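Side-chain contacts in bsobi restriction endonuclease (Geobacillus stearothermophilus, PDB 1DC1), which recognises the double-stranded DNA sequence 5'-CYCGRG-3' as a homodimer and cleaves it after the first cytosine, leaving 5'-phosphate ends: residues Thr40-Arg45 and Asp124-Thr129; Leu72-Ala75 and Ser79-Ala82; Asn101-Ala106 and Ile111-Phe116. All blocks are in the same frame, centred on the assembly; numbering follows the deposited sequence.

Contact 1. Residues Thr40-Arg45 and Asp124-Thr129. With nucleotides of chain B.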
loop_
_atom_site.group_PDB
_atom_site.type_symbol
_atom_site.label_atom_id
_atom_site.label_comp_id
_atom_site.label_asym_id
_atom_site.label_seq_id
_atom_site.Cartn_x
_atom_site.Cartn_y
_atom_site.Cartn_z
ATOM N N THR D 40 -9.391 21.179 -2.625
ATOM C CA THR D 40 -10.089 22.215 -3.389
ATOM C C THR D 40 -10.182 21.980 -4.913
ATOM O O THR D 40 -11.273 22.096 -5.455
ATOM C CB THR D 40 -9.494 23.625 -3.029
ATOM O OG1 THR D 40 -9.558 23.779 -1.612
ATOM C CG2 THR D 40 -10.305 24.765 -3.658
ATOM N N PRO D 41 -9.063 21.675 -5.625
ATOM C CA PRO D 41 -9.235 21.450 -7.061
ATOM C C PRO D 41 -10.196 20.299 -7.363
ATOM O O PRO D 41 -10.838 20.305 -8.432
ATOM C CB PRO D 41 -7.831 21.130 -7.543
ATOM C CG PRO D 41 -6.924 21.765 -6.539
ATOM C CD PRO D 41 -7.630 21.572 -5.250
ATOM N N TYR D 42 -10.297 19.311 -6.459
ATOM C CA TYR D 42 -11.211 18.178 -6.712
ATOM C C TYR D 42 -12.657 18.619 -6.600
ATOM O O TYR D 42 -13.499 18.262 -7.445
ATOM C CB TYR D 42 -10.956 17.018 -5.749
ATOM C CG TYR D 42 -9.644 16.348 -6.027
ATOM C CD1 TYR D 42 -8.460 16.918 -5.564
ATOM C CD2 TYR D 42 -9.578 15.166 -6.772
ATOM C CE1 TYR D 42 -7.244 16.348 -5.821
ATOM C CE2 TYR D 42 -8.338 14.557 -7.052
ATOM C CZ TYR D 42 -7.184 15.171 -6.560
ATOM O OH TYR D 42 -5.957 14.603 -6.729
ATOM N N ILE D 43 -12.950 19.392 -5.560
ATOM C CA ILE D 43 -14.308 19.890 -5.370
ATOM C C ILE D 43 -14.693 20.870 -6.494
ATOM O O ILE D 43 -15.824 20.848 -7.006
ATOM C CB ILE D 43 -14.475 20.583 -3.989
ATOM C CG1 ILE D 43 -14.096 19.612 -2.852
ATOM C CG2 ILE D 43 -15.940 21.143 -3.852
ATOM C CD1 ILE D 43 -14.942 18.326 -2.788
ATOM N N GLU D 44 -13.757 21.721 -6.901
ATOM C CA GLU D 44 -14.055 22.672 -7.966
ATOM C C GLU D 44 -14.277 21.933 -9.289
ATOM O O GLU D 44 -15.164 22.334 -10.050
ATOM C CB GLU D 44 -12.957 23.736 -8.107
ATOM C CG GLU D 44 -13.494 24.931 -8.908
ATOM C CD GLU D 44 -12.490 26.063 -9.117
ATOM O OE1 GLU D 44 -11.343 25.950 -8.622
ATOM O OE2 GLU D 44 -12.860 27.074 -9.765
ATOM N N ARG D 45 -13.506 20.870 -9.570
ATOM C CA ARG D 45 -13.751 20.106 -10.800
ATOM C C ARG D 45 -15.168 19.469 -10.753
ATOM O O ARG D 45 -15.832 19.383 -11.788
ATOM C CB ARG D 45 -12.669 19.031 -11.020
ATOM C CG ARG D 45 -11.337 19.619 -11.558
ATOM C CD ARG D 45 -10.302 18.511 -11.921
ATOM N NE ARG D 45 -9.753 17.820 -10.744
ATOM C CZ ARG D 45 -8.656 18.206 -10.099
ATOM N NH1 ARG D 45 -7.982 19.273 -10.514
ATOM N NH2 ARG D 45 -8.261 17.554 -9.027
ATOM N N ASP D 124 -10.479 8.367 -4.127
ATOM C CA ASP D 124 -9.388 7.378 -4.100
ATOM C C ASP D 124 -8.206 7.980 -4.886
ATOM O O ASP D 124 -7.049 7.706 -4.580
ATOM C CB ASP D 124 -9.857 6.067 -4.738
ATOM C CG ASP D 124 -9.196 4.807 -4.123
ATOM O OD1 ASP D 124 -8.281 4.880 -3.289
ATOM O OD2 ASP D 124 -9.629 3.717 -4.498
ATOM N N SER D 125 -8.510 8.791 -5.896
ATOM C CA SER D 125 -7.455 9.477 -6.677
ATOM C C SER D 125 -6.723 10.505 -5.790
ATOM O O SER D 125 -5.485 10.568 -5.835
ATOM C CB SER D 125 -8.038 10.207 -7.901
ATOM O OG SER D 125 -7.046 11.014 -8.498
ATOM N N LEU D 126 -7.479 11.309 -5.013
ATOM C CA LEU D 126 -6.874 12.273 -4.100
ATOM C C LEU D 126 -6.014 11.501 -3.105
ATOM O O LEU D 126 -4.916 11.901 -2.854
ATOM C CB LEU D 126 -7.923 13.123 -3.359
ATOM C CG LEU D 126 -7.349 13.999 -2.211
ATOM C CD1 LEU D 126 -6.355 15.018 -2.716
ATOM C CD2 LEU D 126 -8.453 14.685 -1.470
ATOM N N GLY D 127 -6.519 10.392 -2.563
ATOM C CA GLY D 127 -5.754 9.551 -1.654
ATOM C C GLY D 127 -4.434 9.117 -2.277
ATOM O O GLY D 127 -3.402 9.184 -1.603
ATOM N N GLY D 128 -4.460 8.705 -3.551
ATOM C CA GLY D 128 -3.255 8.317 -4.268
ATOM C C GLY D 128 -2.272 9.469 -4.370
ATOM O O GLY D 128 -1.078 9.298 -4.114
ATOM N N THR D 129 -2.773 10.645 -4.719
ATOM C CA THR D 129 -1.977 11.850 -4.839
ATOM C C THR D 129 -1.299 12.190 -3.502
ATOM O O THR D 129 -0.092 12.491 -3.454
ATOM C CB THR D 129 -2.882 12.981 -5.285
ATOM O OG1 THR D 129 -2.997 12.909 -6.713
ATOM C CG2 THR D 129 -2.355 14.340 -4.840
ATOM P P DA B 9 -7.516 1.186 -8.177
ATOM O OP1 DA B 9 -8.692 0.745 -7.379
ATOM O OP2 DA B 9 -7.411 0.733 -9.590
ATOM O "O5'" DA B 9 -7.334 2.786 -8.133
ATOM C "C5'" DA B 9 -8.029 3.640 -7.169
ATOM C "C4'" DA B 9 -7.126 4.762 -6.709
ATOM O "O4'" DA B 9 -6.227 4.338 -5.667
ATOM C "C3'" DA B 9 -6.213 5.365 -7.765
ATOM O "O3'" DA B 9 -6.944 6.233 -8.636
ATOM C "C2'" DA B 9 -5.148 6.051 -6.918
ATOM C "C1'" DA B 9 -5.022 5.100 -5.729
ATOM N N9 DA B 9 -3.913 4.158 -5.900
ATOM C C8 DA B 9 -3.911 2.974 -6.617
ATOM N N7 DA B 9 -2.757 2.359 -6.605
ATOM C C5 DA B 9 -1.941 3.173 -5.825
ATOM C C6 DA B 9 -0.590 3.072 -5.420
ATOM N N6 DA B 9 0.221 2.067 -5.736
ATOM N N1 DA B 9 -0.101 4.060 -4.660
ATOM C C2 DA B 9 -0.895 5.083 -4.318
ATOM N N3 DA B 9 -2.160 5.290 -4.624
ATOM C C4 DA B 9 -2.637 4.287 -5.386
ATOM P P DG B 10 -6.226 6.856 -9.926
ATOM O OP1 DG B 10 -7.324 7.494 -10.702
ATOM O OP2 DG B 10 -5.394 5.812 -10.565
ATOM O "O5'" DG B 10 -5.362 8.016 -9.267
ATOM C "C5'" DG B 10 -4.169 8.496 -9.850
ATOM C "C4'" DG B 10 -3.239 8.980 -8.757
ATOM O "O4'" DG B 10 -2.990 7.905 -7.833
ATOM C "C3'" DG B 10 -1.874 9.351 -9.319
ATOM O "O3'" DG B 10 -1.826 10.739 -9.524
ATOM C "C2'" DG B 10 -0.892 8.951 -8.243
ATOM C "C1'" DG B 10 -1.586 7.768 -7.589
ATOM N N9 DG B 10 -1.167 6.472 -8.104
ATOM C C8 DG B 10 -1.967 5.546 -8.739
ATOM N N7 DG B 10 -1.348 4.429 -8.997
ATOM C C5 DG B 10 -0.051 4.639 -8.526
ATOM C C6 DG B 10 1.098 3.756 -8.510
ATOM O O6 DG B 10 1.198 2.614 -8.972
ATOM N N1 DG B 10 2.207 4.359 -7.895
ATOM C C2 DG B 10 2.240 5.667 -7.431
ATOM N N2 DG B 10 3.436 6.096 -6.920
ATOM N N3 DG B 10 1.186 6.501 -7.471
ATOM C C4 DG B 10 0.082 5.912 -8.005
#

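Contact 2. Residues Leu72-Ala75 and Ser79-Ala82. With nucleotides of chain B.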
loop_
_atom_site.group_PDB
_atom_site.type_symbol
_atom_site.label_atom_id
_atom_site.label_comp_id
_atom_site.label_asym_id
_atom_site.label_seq_id
_atom_site.Cartn_x
_atom_site.Cartn_y
_atom_site.Cartn_z
ATOM N N LEU D 72 -17.349 10.938 -16.865
ATOM C CA LEU D 72 -18.357 9.879 -16.868
ATOM C C LEU D 72 -17.675 8.507 -16.681
ATOM O O LEU D 72 -18.171 7.666 -15.904
ATOM C CB LEU D 72 -19.172 9.820 -18.183
ATOM C CG LEU D 72 -20.120 10.930 -18.605
ATOM C CD1 LEU D 72 -20.894 10.424 -19.863
ATOM C CD2 LEU D 72 -21.082 11.264 -17.482
ATOM N N LEU D 73 -16.561 8.279 -17.378
ATOM C CA LEU D 73 -15.859 7.008 -17.230
ATOM C C LEU D 73 -15.381 6.894 -15.784
ATOM O O LEU D 73 -15.550 5.828 -15.167
ATOM C CB LEU D 73 -14.661 6.882 -18.165
ATOM C CG LEU D 73 -13.784 5.601 -18.079
ATOM C CD1 LEU D 73 -14.620 4.320 -18.392
ATOM C CD2 LEU D 73 -12.607 5.743 -19.055
ATOM N N TYR D 74 -14.830 7.970 -15.221
ATOM C CA TYR D 74 -14.373 7.894 -13.854
ATOM C C TYR D 74 -15.512 7.611 -12.875
ATOM O O TYR D 74 -15.381 6.744 -12.001
ATOM C CB TYR D 74 -13.629 9.177 -13.453
ATOM C CG TYR D 74 -12.521 8.885 -12.435
ATOM C CD1 TYR D 74 -12.834 8.636 -11.080
ATOM C CD2 TYR D 74 -11.176 8.766 -12.835
ATOM C CE1 TYR D 74 -11.827 8.262 -10.139
ATOM C CE2 TYR D 74 -10.182 8.405 -11.916
ATOM C CZ TYR D 74 -10.537 8.151 -10.570
ATOM O OH TYR D 74 -9.609 7.737 -9.675
ATOM N N ALA D 75 -16.620 8.338 -13.025
ATOM C CA ALA D 75 -17.805 8.169 -12.173
ATOM C C ALA D 75 -18.415 6.770 -12.289
ATOM O O ALA D 75 -19.111 6.334 -11.369
ATOM C CB ALA D 75 -18.874 9.240 -12.500
ATOM N N SER D 79 -10.906 3.721 -12.304
ATOM C CA SER D 79 -9.779 4.533 -11.877
ATOM C C SER D 79 -8.861 4.756 -13.083
ATOM O O SER D 79 -8.895 4.009 -14.036
ATOM C CB SER D 79 -9.004 3.819 -10.777
ATOM O OG SER D 79 -8.393 2.640 -11.308
ATOM N N ASP D 80 -8.021 5.771 -13.045
ATOM C CA ASP D 80 -7.131 5.968 -14.182
ATOM C C ASP D 80 -6.149 4.805 -14.293
ATOM O O ASP D 80 -5.705 4.459 -15.404
ATOM C CB ASP D 80 -6.428 7.308 -14.089
ATOM C CG ASP D 80 -7.350 8.470 -14.462
ATOM O OD1 ASP D 80 -8.430 8.225 -15.048
ATOM O OD2 ASP D 80 -6.978 9.630 -14.171
ATOM N N LYS D 81 -5.849 4.172 -13.153
ATOM C CA LYS D 81 -4.964 3.001 -13.157
ATOM C C LYS D 81 -5.679 1.852 -13.934
ATOM O O LYS D 81 -5.077 1.219 -14.797
ATOM C CB LYS D 81 -4.641 2.551 -11.712
ATOM C CG LYS D 81 -4.131 1.134 -11.604
ATOM C CD LYS D 81 -3.335 0.870 -10.327
ATOM C CE LYS D 81 -1.963 1.529 -10.296
ATOM N NZ LYS D 81 -1.256 1.250 -8.993
ATOM N N ALA D 82 -6.963 1.609 -13.645
ATOM C CA ALA D 82 -7.695 0.549 -14.331
ATOM C C ALA D 82 -7.931 0.842 -15.818
ATOM O O ALA D 82 -7.934 -0.073 -16.650
ATOM C CB ALA D 82 -9.060 0.290 -13.656
ATOM P P DG B 10 -6.226 6.856 -9.926
ATOM O OP1 DG B 10 -7.324 7.494 -10.702
ATOM O OP2 DG B 10 -5.394 5.812 -10.565
ATOM O "O5'" DG B 10 -5.362 8.016 -9.267
ATOM C "C5'" DG B 10 -4.169 8.496 -9.850
ATOM C "C4'" DG B 10 -3.239 8.980 -8.757
ATOM O "O4'" DG B 10 -2.990 7.905 -7.833
ATOM C "C3'" DG B 10 -1.874 9.351 -9.319
ATOM O "O3'" DG B 10 -1.826 10.739 -9.524
ATOM C "C2'" DG B 10 -0.892 8.951 -8.243
ATOM C "C1'" DG B 10 -1.586 7.768 -7.589
ATOM N N9 DG B 10 -1.167 6.472 -8.104
ATOM C C8 DG B 10 -1.967 5.546 -8.739
ATOM N N7 DG B 10 -1.348 4.429 -8.997
ATOM C C5 DG B 10 -0.051 4.639 -8.526
ATOM C C6 DG B 10 1.098 3.756 -8.510
ATOM O O6 DG B 10 1.198 2.614 -8.972
ATOM N N1 DG B 10 2.207 4.359 -7.895
ATOM C C2 DG B 10 2.240 5.667 -7.431
ATOM N N2 DG B 10 3.436 6.096 -6.920
ATOM N N3 DG B 10 1.186 6.501 -7.471
ATOM C C4 DG B 10 0.082 5.912 -8.005
ATOM P P DA B 9 -7.516 1.186 -8.177
ATOM O OP1 DA B 9 -8.692 0.745 -7.379
ATOM O OP2 DA B 9 -7.411 0.733 -9.590
ATOM O "O5'" DA B 9 -7.334 2.786 -8.133
ATOM C "C5'" DA B 9 -8.029 3.640 -7.169
ATOM C "C4'" DA B 9 -7.126 4.762 -6.709
ATOM O "O4'" DA B 9 -6.227 4.338 -5.667
ATOM C "C3'" DA B 9 -6.213 5.365 -7.765
ATOM O "O3'" DA B 9 -6.944 6.233 -8.636
ATOM C "C2'" DA B 9 -5.148 6.051 -6.918
ATOM C "C1'" DA B 9 -5.022 5.100 -5.729
ATOM N N9 DA B 9 -3.913 4.158 -5.900
ATOM C C8 DA B 9 -3.911 2.974 -6.617
ATOM N N7 DA B 9 -2.757 2.359 -6.605
ATOM C C5 DA B 9 -1.941 3.173 -5.825
ATOM C C6 DA B 9 -0.590 3.072 -5.420
ATOM N N6 DA B 9 0.221 2.067 -5.736
ATOM N N1 DA B 9 -0.101 4.060 -4.660
ATOM C C2 DA B 9 -0.895 5.083 -4.318
ATOM N N3 DA B 9 -2.160 5.290 -4.624
ATOM C C4 DA B 9 -2.637 4.287 -5.386
#

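Contact 3. Residues Asn101-Ala106 and Ile111-Phe116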
loop_
_atom_site.group_PDB
_atom_site.type_symbol
_atom_site.label_atom_id
_atom_site.label_comp_id
_atom_site.label_asym_id
_atom_site.label_seq_id
_atom_site.Cartn_x
_atom_site.Cartn_y
_atom_site.Cartn_z
ATOM N N ASN D 101 -27.596 1.699 -14.595
ATOM C CA ASN D 101 -27.685 1.204 -13.233
ATOM C C ASN D 101 -27.857 2.243 -12.172
ATOM O O ASN D 101 -28.413 1.959 -11.090
ATOM C CB ASN D 101 -26.453 0.368 -12.873
ATOM C CG ASN D 101 -26.279 -0.811 -13.783
ATOM O OD1 ASN D 101 -27.273 -1.384 -14.233
ATOM N ND2 ASN D 101 -25.022 -1.190 -14.069
ATOM N N PHE D 102 -27.397 3.451 -12.448
ATOM C CA PHE D 102 -27.492 4.485 -11.422
ATOM C C PHE D 102 -28.196 5.803 -11.795
ATOM O O PHE D 102 -29.036 6.310 -11.033
ATOM C CB PHE D 102 -26.069 4.776 -10.892
ATOM C CG PHE D 102 -25.398 3.556 -10.335
ATOM C CD1 PHE D 102 -25.871 2.968 -9.160
ATOM C CD2 PHE D 102 -24.295 3.006 -10.952
ATOM C CE1 PHE D 102 -25.238 1.849 -8.606
ATOM C CE2 PHE D 102 -23.658 1.879 -10.390
ATOM C CZ PHE D 102 -24.124 1.304 -9.221
ATOM N N LEU D 103 -27.888 6.334 -12.963
ATOM C CA LEU D 103 -28.446 7.615 -13.315
ATOM C C LEU D 103 -29.899 7.552 -13.666
ATOM O O LEU D 103 -30.666 8.356 -13.184
ATOM C CB LEU D 103 -27.616 8.285 -14.417
ATOM C CG LEU D 103 -26.092 8.425 -14.130
ATOM C CD1 LEU D 103 -25.428 9.302 -15.181
ATOM C CD2 LEU D 103 -25.841 8.995 -12.727
ATOM N N GLU D 104 -30.308 6.597 -14.480
ATOM C CA GLU D 104 -31.733 6.521 -14.810
ATOM C C GLU D 104 -32.524 6.236 -13.533
ATOM O O GLU D 104 -33.538 6.857 -13.256
ATOM C CB GLU D 104 -31.898 5.499 -15.892
ATOM C CG GLU D 104 -30.950 5.846 -16.986
ATOM C CD GLU D 104 -31.235 5.191 -18.293
ATOM O OE1 GLU D 104 -31.432 3.961 -18.298
ATOM O OE2 GLU D 104 -31.245 5.932 -19.308
ATOM N N PRO D 105 -32.079 5.266 -12.743
ATOM C CA PRO D 105 -32.793 4.999 -11.495
ATOM C C PRO D 105 -32.908 6.214 -10.532
ATOM O O PRO D 105 -33.836 6.256 -9.712
ATOM C CB PRO D 105 -31.984 3.846 -10.859
ATOM C CG PRO D 105 -31.402 3.138 -12.048
ATOM C CD PRO D 105 -31.042 4.256 -13.014
ATOM N N ALA D 106 -31.953 7.161 -10.590
ATOM C CA ALA D 106 -31.978 8.348 -9.717
ATOM C C ALA D 106 -33.019 9.357 -10.214
ATOM O O ALA D 106 -33.307 10.378 -9.557
ATOM C CB ALA D 106 -30.606 9.008 -9.657
ATOM N N ILE D 111 -28.343 14.221 -11.960
ATOM C CA ILE D 111 -27.117 15.034 -12.033
ATOM C C ILE D 111 -26.343 14.861 -10.730
ATOM O O ILE D 111 -25.165 14.533 -10.760
ATOM C CB ILE D 111 -27.390 16.579 -12.280
ATOM C CG1 ILE D 111 -27.999 16.819 -13.685
ATOM C CG2 ILE D 111 -26.067 17.373 -12.130
ATOM C CD1 ILE D 111 -27.126 16.299 -14.860
ATOM N N ASP D 112 -26.991 15.026 -9.586
ATOM C CA ASP D 112 -26.231 14.843 -8.355
ATOM C C ASP D 112 -25.797 13.387 -8.212
ATOM O O ASP D 112 -24.763 13.142 -7.625
ATOM C CB ASP D 112 -27.014 15.292 -7.126
ATOM C CG ASP D 112 -26.919 16.795 -6.864
ATOM O OD1 ASP D 112 -26.185 17.550 -7.547
ATOM O OD2 ASP D 112 -27.612 17.220 -5.945
ATOM N N GLU D 113 -26.580 12.423 -8.715
ATOM C CA GLU D 113 -26.155 11.019 -8.668
ATOM C C GLU D 113 -24.759 10.952 -9.355
ATOM O O GLU D 113 -23.817 10.340 -8.836
ATOM C CB GLU D 113 -27.146 10.098 -9.415
ATOM C CG GLU D 113 -26.783 8.598 -9.316
ATOM C CD GLU D 113 -26.900 8.024 -7.885
ATOM O OE1 GLU D 113 -27.619 8.626 -7.060
ATOM O OE2 GLU D 113 -26.287 6.963 -7.567
ATOM N N LEU D 114 -24.629 11.584 -10.514
ATOM C CA LEU D 114 -23.370 11.595 -11.259
ATOM C C LEU D 114 -22.242 12.277 -10.491
ATOM O O LEU D 114 -21.122 11.738 -10.373
ATOM C CB LEU D 114 -23.562 12.342 -12.577
ATOM C CG LEU D 114 -22.310 12.578 -13.432
ATOM C CD1 LEU D 114 -21.520 11.264 -13.665
ATOM C CD2 LEU D 114 -22.782 13.187 -14.772
ATOM N N ILE D 115 -22.530 13.489 -9.995
ATOM C CA ILE D 115 -21.531 14.279 -9.241
ATOM C C ILE D 115 -21.063 13.556 -7.963
ATOM O O ILE D 115 -19.881 13.552 -7.665
ATOM C CB ILE D 115 -22.049 15.741 -8.844
ATOM C CG1 ILE D 115 -22.596 16.520 -10.080
ATOM C CG2 ILE D 115 -20.917 16.513 -8.227
ATOM C CD1 ILE D 115 -21.741 16.475 -11.331
ATOM N N PHE D 116 -21.996 12.963 -7.222
ATOM C CA PHE D 116 -21.714 12.216 -6.000
ATOM C C PHE D 116 -20.814 11.006 -6.351
ATOM O O PHE D 116 -19.855 10.727 -5.628
ATOM C CB PHE D 116 -23.018 11.696 -5.356
ATOM C CG PHE D 116 -23.867 12.765 -4.704
ATOM C CD1 PHE D 116 -23.436 14.103 -4.615
ATOM C CD2 PHE D 116 -25.105 12.436 -4.176
ATOM C CE1 PHE D 116 -24.242 15.105 -4.007
ATOM C CE2 PHE D 116 -25.916 13.424 -3.563
ATOM C CZ PHE D 116 -25.486 14.748 -3.483
#

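Contact 1. Residues Thr40-Arg45 and Asp124-Thr129
Tyr42 and Leu126 mark where the helical segments 40-45 and 124-129 come nearest, with CA atoms 7.8 Å apart; the segment axes run nearly antiparallel (157°) and approach no closer than 11.2 Å, so the wide spacing is bridged largely by one aromatic side chain. The Tyr42 ring reaches across with CG beside its backbone N (chi1 -69°). Leu126 meets it over one face: CB of Leu126 lies 4.0 Å from the centroid of the Tyr42 ring and 15° off its normal, a CH-pi contact. The branch atom Leu126 CD1 adds to this by packing 3.5 Å from Tyr42 CE1. On the opposite face stands Arg45 NH2, above the ring centre, while the guanidinium of Arg45 in turn lies over Pro41 O. The ring is sandwiched between Leu126 and Arg45, which limits its tilt, and Ser125 OG sits at its edge near the plane. Beyond the ring, Tyr42 OH and Thr129 OG1 approach from opposite directions at 3.4 Å, too long for more than a weak hydrogen bond.

Segment 124-129 also meets the DNA, with Ser125 lying between the ring and the backbone of DG10 of chain B. Gly128 CA comes 3.2 Å from N3 of DA9 of chain B, on the minor-groove edge of the base; a CB here would run into O4' of DG10, so glycine allows this close approach. Asp124 packs on the DA9 sugar without a hydrogen bond, OD2 3.1 Å from DA9 C5'. Toward the start of helix 110-152, helix 21-53 continues the packing, with Tyr42 on Gln122, Ile43 on Leu119 and Arg45 on Tyr118, and Leu120 of the second subunit packs against both Tyr42 and Ile43.

Contact 2. Residues Leu72-Ala75 and Ser79-Ala82
Tyr74 meets Ser79 and Asp80 around a phosphate of the DNA, its OH 3.9 Å from Ser79 CA. Tyr74 OH donates to OP1 of DG10 of chain B over a short 2.5 Å, and the phosphate oxygen lies at the ring edge, in its plane. The same oxygen accepts from Asp80 N, with an N-H...O angle of 162°, so two bonds grip it. On the preceding nucleotide, DA9 of chain B, OP2 accepts from Ser79 OG at 2.7 Å. Ser79 is the N-cap residue: its OG accepts from Ala82 N at 2.9 Å, which positions the hydroxyl. The DG10 phosphate therefore faces the start of helix 80-83, where backbone N-H groups of Asp80 and, weakly, Lys81 probably favour an anion. Lys81, bent at chi3 (-72°), enters the major groove, its NZ 2.8 Å from O6 of DG10 and bonded also to N7 of DA9; Asp246 of the second subunit forms a salt bridge with it. A phenylalanine in place of Tyr74 would probably cost OP1 its hydroxyl donor, leaving that oxygen to lean on Asp80 N. The Asp80 carboxylate stands at the tyrosine ring edge, planes 87° apart. Gln122 and Ser125 of helix 110-152 also pack against Tyr74, Ser125 near its hydroxyl.

Contact 3. Residues Asn101-Ala106 and Ile111-Phe116
Phe102 meets Glu113 at the corner where segment 101-106 faces segment 111-116. One face of the Phe102 ring carries Asn101 CB, 3.9 Å above the plane and offset toward the rim, while the carboxylate oxygen Glu113 OE2 approaches the ring obliquely. Arg117 makes a cation-pi contact with this ring, and Thr40 of the second subunit packs on Phe102. The two segments belong to helices 88-103 and 110-152, consecutive in the chain and joined by a short connection, in the helical part of this PD-(D/E)XK-clan nuclease and away from its annotated DNA and metal sites.

Within the corner the long side chain of Glu113 does most of the touching. Its CG is anti to the backbone N (chi1 -176°), and the chain then bends at chi2 (66°), so that the aliphatic part lies along the first segment while the carboxylate turns toward Phe102, OE2 4.0 Å from Phe102 CB. Glu113 CB rests on Ala106 CB at 3.6 Å, and Glu113 CG comes 3.6 Å from the backbone oxygen Phe102 O. No hydrogen bond links the two segments; the polar end of this buried acid is satisfied elsewhere. OE2 forms a salt bridge with Arg117 NE, one turn on in the same helix, and OE1 pairs with Arg47 NH2 of the second subunit. Two guanidinium groups gripping one carboxylate probably keep it ionised, and the second ties the corner into the dimer.

Leu103, which also touches Pro59, Leu62 and Leu98, crosses Glu113 obliquely. Its CD2 methyl touches Glu113 CG at 3.6 Å, lies 4.1 Å from Leu114 CB, and reaches the helix backbone itself, where Leu103 CD2 is 3.6 Å from Leu114 N.

Overall arrangement
Helix 110-152 runs through both contact 1 and contact 3, whose centres lie 20 Å apart, and contact 2 packs against it between them. Contact 2 meets contact 1 where Tyr74 OH lies 3.4 Å from Ser125 CB, and meets contact 3 where Ala75 CB is 3.5 Å from Leu114 CD1. Segment 124-129 approaches the DNA from the minor-groove side; Lys81 of segment 79-82 reaches the major-groove edge, while its neighbours hold the backbone phosphates, consistent with an enzyme that encircles its DNA. Contact 3 stands back, its nearest atom about 14 Å from the nucleic acid, and all three touch the second subunit. None of the segments contains the predicted magnesium ligands Asp212, Glu240 and Lys242.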